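Local atomic coordinates of CrmK (Actinoalloteichus sp. WH1-2216-6, PDB entry 5I1V), a protein that binds FAD covalently and acts as a flavin-dependent oxidase in the recycling of shunt products during caerulomycin biosynthesis. Residues C270-A275 with L418-E423. Sequence-based numbering, arbitrary orientation. Where two conformers were deposited one is given.
Sequences CFHRSA and LRWIRE
The imidazole of His272 and the indole of Trp420 meet at one point, His272 CD2 lying 4.1 Å from Trp420 NE1. Their planes are nearly perpendicular, at 88°, but the imidazole and the five-membered ring of the indole are 5.7 Å apart between centroids and set obliquely. Arg273 CB rests 4.3 Å above one face of the His272 imidazole, nearer its margin than its centre, and Ser274 CB borders the ring in its own plane. Tyr368 links the two rings, stacking on Trp420 and meeting His272 edge-to-face. Both side chains carry CG anti to the backbone N (chi1 -179° in His272, nearly the same in Trp420), which lets the two rings bridge the gap between backbones whose His272 CA and Trp420 CA are 10.3 Å apart. The arrangement joins the end of strand 265-271 to helix 414-428, which packs on the same eight-stranded antiparallel sheet through Trp420 and Ile421, both touching Val406 of strand 400-408; in this family of FAD-linked oxidoreductases that sheet with its helices probably forms the substrate domain, and the contact lies away from the FAD site. Beyond the strand the chain makes a short 3-10 turn, in which Ala275 N bonds His272 O at 2.9 Å. His272 ND1 shares a 2.9 Å hydrogen bond with Ser274 OG, fairly straight at 161°. His272 NE2 bonds Arg365 O, which with the serine should fix the buried ring's rotation, and Trp420 NE1 is likewise satisfied by His362 O of helix 353-364.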
ATOM      1  N   CYS A 270       6.073  -8.895  20.640  1.00 25.72           N
ATOM      2  CA  CYS A 270       5.700 -10.021  21.469  1.00 29.10           C
ATOM      3  C   CYS A 270       4.224 -10.359  21.302  1.00 28.26           C
ATOM      4  O   CYS A 270       3.406  -9.922  22.076  1.00 28.19           O
ATOM      5  CB  CYS A 270       5.979  -9.668  22.919  1.00 28.66           C
ATOM      6  SG  CYS A 270       7.682  -9.161  23.184  1.00 31.11           S
ATOM      7  N   PHE A 271       3.937 -11.126  20.266  1.00 31.28           N
ATOM      8  CA  PHE A 271       2.632 -11.626  19.973  1.00 32.19           C
ATOM      9  C   PHE A 271       2.123 -12.596  21.029  1.00 32.65           C
ATOM     10  O   PHE A 271       2.913 -13.295  21.704  1.00 31.29           O
ATOM     11  CB  PHE A 271       2.656 -12.383  18.667  1.00 34.36           C
ATOM     12  CG  PHE A 271       2.941 -11.543  17.446  1.00 35.63           C
ATOM     13  CD1 PHE A 271       1.969 -10.708  16.910  1.00 38.53           C
ATOM     14  CD2 PHE A 271       4.148 -11.657  16.787  1.00 36.00           C
ATOM     15  CE1 PHE A 271       2.230  -9.964  15.763  1.00 37.37           C
ATOM     16  CE2 PHE A 271       4.407 -10.949  15.639  1.00 36.81           C
ATOM     17  CZ  PHE A 271       3.446 -10.099  15.115  1.00 38.67           C
ATOM     18  N   HIS A 272       0.805 -12.647  21.142  1.00 30.32           N
ATOM     19  CA  HIS A 272       0.138 -13.704  21.854  1.00 30.41           C
ATOM     20  C   HIS A 272       0.519 -15.038  21.222  1.00 29.26           C
ATOM     21  O   HIS A 272       0.770 -15.138  20.016  1.00 26.37           O
ATOM     22  CB  HIS A 272      -1.385 -13.518  21.829  1.00 31.14           C
ATOM     23  CG  HIS A 272      -2.117 -14.574  22.585  1.00 30.72           C
ATOM     24  ND1 HIS A 272      -2.671 -15.675  21.969  1.00 32.83           N
ATOM     25  CD2 HIS A 272      -2.355 -14.716  23.905  1.00 30.52           C
ATOM     26  CE1 HIS A 272      -3.213 -16.461  22.887  1.00 33.59           C
ATOM     27  NE2 HIS A 272      -3.033 -15.900  24.072  1.00 34.03           N
ATOM     28  N   ARG A 273       0.530 -16.068  22.074  1.00 32.30           N
ATOM     29  CA  ARG A 273       0.923 -17.417  21.694  0.50 31.55           C
ATOM     30  C   ARG A 273       0.272 -17.908  20.407  1.00 32.79           C
ATOM     31  O   ARG A 273       0.916 -18.580  19.593  1.00 30.39           O
ATOM     32  CB  ARG A 273       0.616 -18.394  22.853  0.50 33.10           C
ATOM     33  CG  ARG A 273       0.800 -19.874  22.514  0.50 33.75           C
ATOM     34  CD  ARG A 273       0.865 -20.774  23.752  0.50 35.13           C
ATOM     35  NE  ARG A 273       2.165 -21.439  23.907  0.50 35.58           N
ATOM     36  CZ  ARG A 273       2.920 -21.331  24.991  0.50 36.79           C
ATOM     37  NH1 ARG A 273       2.472 -20.627  26.005  0.50 37.95           N
ATOM     38  NH2 ARG A 273       4.102 -21.927  25.075  0.50 40.57           N
ATOM     39  N   SER A 274      -1.012 -17.605  20.234  1.00 33.85           N
ATOM     40  CA  SER A 274      -1.748 -18.067  19.054  1.00 35.70           C
ATOM     41  C   SER A 274      -1.151 -17.607  17.755  1.00 37.12           C
ATOM     42  O   SER A 274      -1.487 -18.174  16.731  1.00 35.81           O
ATOM     43  CB  SER A 274      -3.204 -17.628  19.093  1.00 36.56           C
ATOM     44  OG  SER A 274      -3.307 -16.218  19.149  1.00 34.87           O
ATOM     45  N   ALA A 275      -0.284 -16.574  17.770  1.00 38.07           N
ATOM     46  CA  ALA A 275       0.468 -16.217  16.566  1.00 34.87           C
ATOM     47  C   ALA A 275       1.565 -17.208  16.232  1.00 36.05           C
ATOM     48  O   ALA A 275       1.998 -17.261  15.088  1.00 34.13           O
ATOM     49  CB  ALA A 275       1.073 -14.811  16.687  1.00 36.58           C
ATOM     50  N   LEU A 418     -11.286  -6.634  23.727  1.00 29.68           N
ATOM     51  CA  LEU A 418     -11.135  -5.441  24.547  1.00 29.59           C
ATOM     52  C   LEU A 418     -10.755  -5.856  25.945  1.00 30.35           C
ATOM     53  O   LEU A 418      -9.900  -5.235  26.608  1.00 27.69           O
ATOM     54  CB  LEU A 418     -12.431  -4.603  24.585  1.00 29.88           C
ATOM     55  CG  LEU A 418     -12.787  -3.825  23.298  1.00 29.27           C
ATOM     56  CD1 LEU A 418     -14.202  -3.323  23.362  1.00 28.19           C
ATOM     57  CD2 LEU A 418     -11.826  -2.661  23.159  1.00 31.88           C
ATOM     58  N   ARG A 419     -11.369  -6.931  26.414  1.00 31.66           N
ATOM     59  CA  ARG A 419     -11.000  -7.399  27.749  1.00 32.29           C
ATOM     60  C   ARG A 419      -9.535  -7.836  27.794  1.00 29.08           C
ATOM     61  O   ARG A 419      -8.849  -7.463  28.721  1.00 27.53           O
ATOM     62  CB  ARG A 419     -11.972  -8.460  28.300  1.00 35.52           C
ATOM     63  CG  ARG A 419     -11.635  -8.897  29.719  1.00 43.46           C
ATOM     64  CD  ARG A 419     -12.702  -9.804  30.380  1.00 45.98           C
ATOM     65  NE  ARG A 419     -13.088 -10.934  29.531  1.00 53.86           N
ATOM     66  CZ  ARG A 419     -14.200 -11.008  28.786  1.00 60.32           C
ATOM     67  NH1 ARG A 419     -15.102 -10.019  28.761  1.00 62.68           N
ATOM     68  NH2 ARG A 419     -14.417 -12.094  28.050  1.00 62.00           N
ATOM     69  N   TRP A 420      -9.032  -8.535  26.781  1.00 29.68           N
ATOM     70  CA  TRP A 420      -7.640  -9.032  26.806  1.00 29.87           C
ATOM     71  C   TRP A 420      -6.588  -7.897  26.879  1.00 31.16           C
ATOM     72  O   TRP A 420      -5.678  -7.925  27.720  1.00 29.48           O
ATOM     73  CB  TRP A 420      -7.348  -9.920  25.594  1.00 31.39           C
ATOM     74  CG  TRP A 420      -5.946 -10.473  25.624  1.00 32.35           C
ATOM     75  CD1 TRP A 420      -5.530 -11.613  26.267  1.00 37.72           C
ATOM     76  CD2 TRP A 420      -4.764  -9.878  25.063  1.00 34.10           C
ATOM     77  NE1 TRP A 420      -4.153 -11.767  26.119  1.00 35.60           N
ATOM     78  CE2 TRP A 420      -3.672 -10.719  25.380  1.00 33.62           C
ATOM     79  CE3 TRP A 420      -4.524  -8.722  24.295  1.00 33.20           C
ATOM     80  CZ2 TRP A 420      -2.376 -10.434  24.973  1.00 31.73           C
ATOM     81  CZ3 TRP A 420      -3.222  -8.431  23.912  1.00 31.51           C
ATOM     82  CH2 TRP A 420      -2.171  -9.293  24.238  1.00 33.81           C
ATOM     83  N   ILE A 421      -6.754  -6.872  26.030  1.00 28.85           N
ATOM     84  CA  ILE A 421      -5.790  -5.780  25.986  1.00 27.91           C
ATOM     85  C   ILE A 421      -5.896  -4.901  27.231  1.00 27.64           C
ATOM     86  O   ILE A 421      -4.894  -4.411  27.726  1.00 26.83           O
ATOM     87  CB  ILE A 421      -5.902  -4.957  24.674  1.00 26.46           C
ATOM     88  CG1 ILE A 421      -4.693  -4.041  24.547  1.00 26.37           C
ATOM     89  CG2 ILE A 421      -7.228  -4.175  24.558  1.00 26.87           C
ATOM     90  CD1 ILE A 421      -4.549  -3.406  23.157  1.00 24.80           C
ATOM     91  N   ARG A 422      -7.103  -4.725  27.775  1.00 26.71           N
ATOM     92  CA  ARG A 422      -7.253  -3.937  28.976  1.00 27.58           C
ATOM     93  C   ARG A 422      -6.591  -4.570  30.187  1.00 29.57           C
ATOM     94  O   ARG A 422      -5.963  -3.884  31.000  1.00 28.25           O
ATOM     95  CB  ARG A 422      -8.705  -3.676  29.257  1.00 30.17           C
ATOM     96  CG  ARG A 422      -9.258  -2.564  28.381  1.00 30.90           C
ATOM     97  CD  ARG A 422     -10.763  -2.604  28.370  1.00 32.95           C
ATOM     98  NE  ARG A 422     -11.273  -1.482  27.626  1.00 34.80           N
ATOM     99  CZ  ARG A 422     -12.529  -1.373  27.235  1.00 37.96           C
ATOM    100  NH1 ARG A 422     -13.418  -2.322  27.531  1.00 35.76           N
ATOM    101  NH2 ARG A 422     -12.890  -0.298  26.563  1.00 37.65           N
ATOM    102  N   GLU A 423      -6.742  -5.883  30.282  1.00 32.14           N
ATOM    103  CA  GLU A 423      -6.212  -6.630  31.430  1.00 33.35           C
ATOM    104  C   GLU A 423      -4.693  -6.768  31.373  1.00 30.53           C
ATOM    105  O   GLU A 423      -4.025  -6.551  32.391  1.00 30.66           O
ATOM    106  CB  GLU A 423      -6.919  -7.984  31.537  1.00 34.33           C
ATOM    107  CG  GLU A 423      -8.346  -7.789  32.042  1.00 37.95           C
ATOM    108  CD  GLU A 423      -9.102  -9.073  32.385  1.00 43.73           C
ATOM    109  OE1 GLU A 423      -8.649 -10.182  31.995  1.00 45.37           O
ATOM    110  OE2 GLU A 423     -10.200  -8.952  33.001  1.00 44.96           O
TER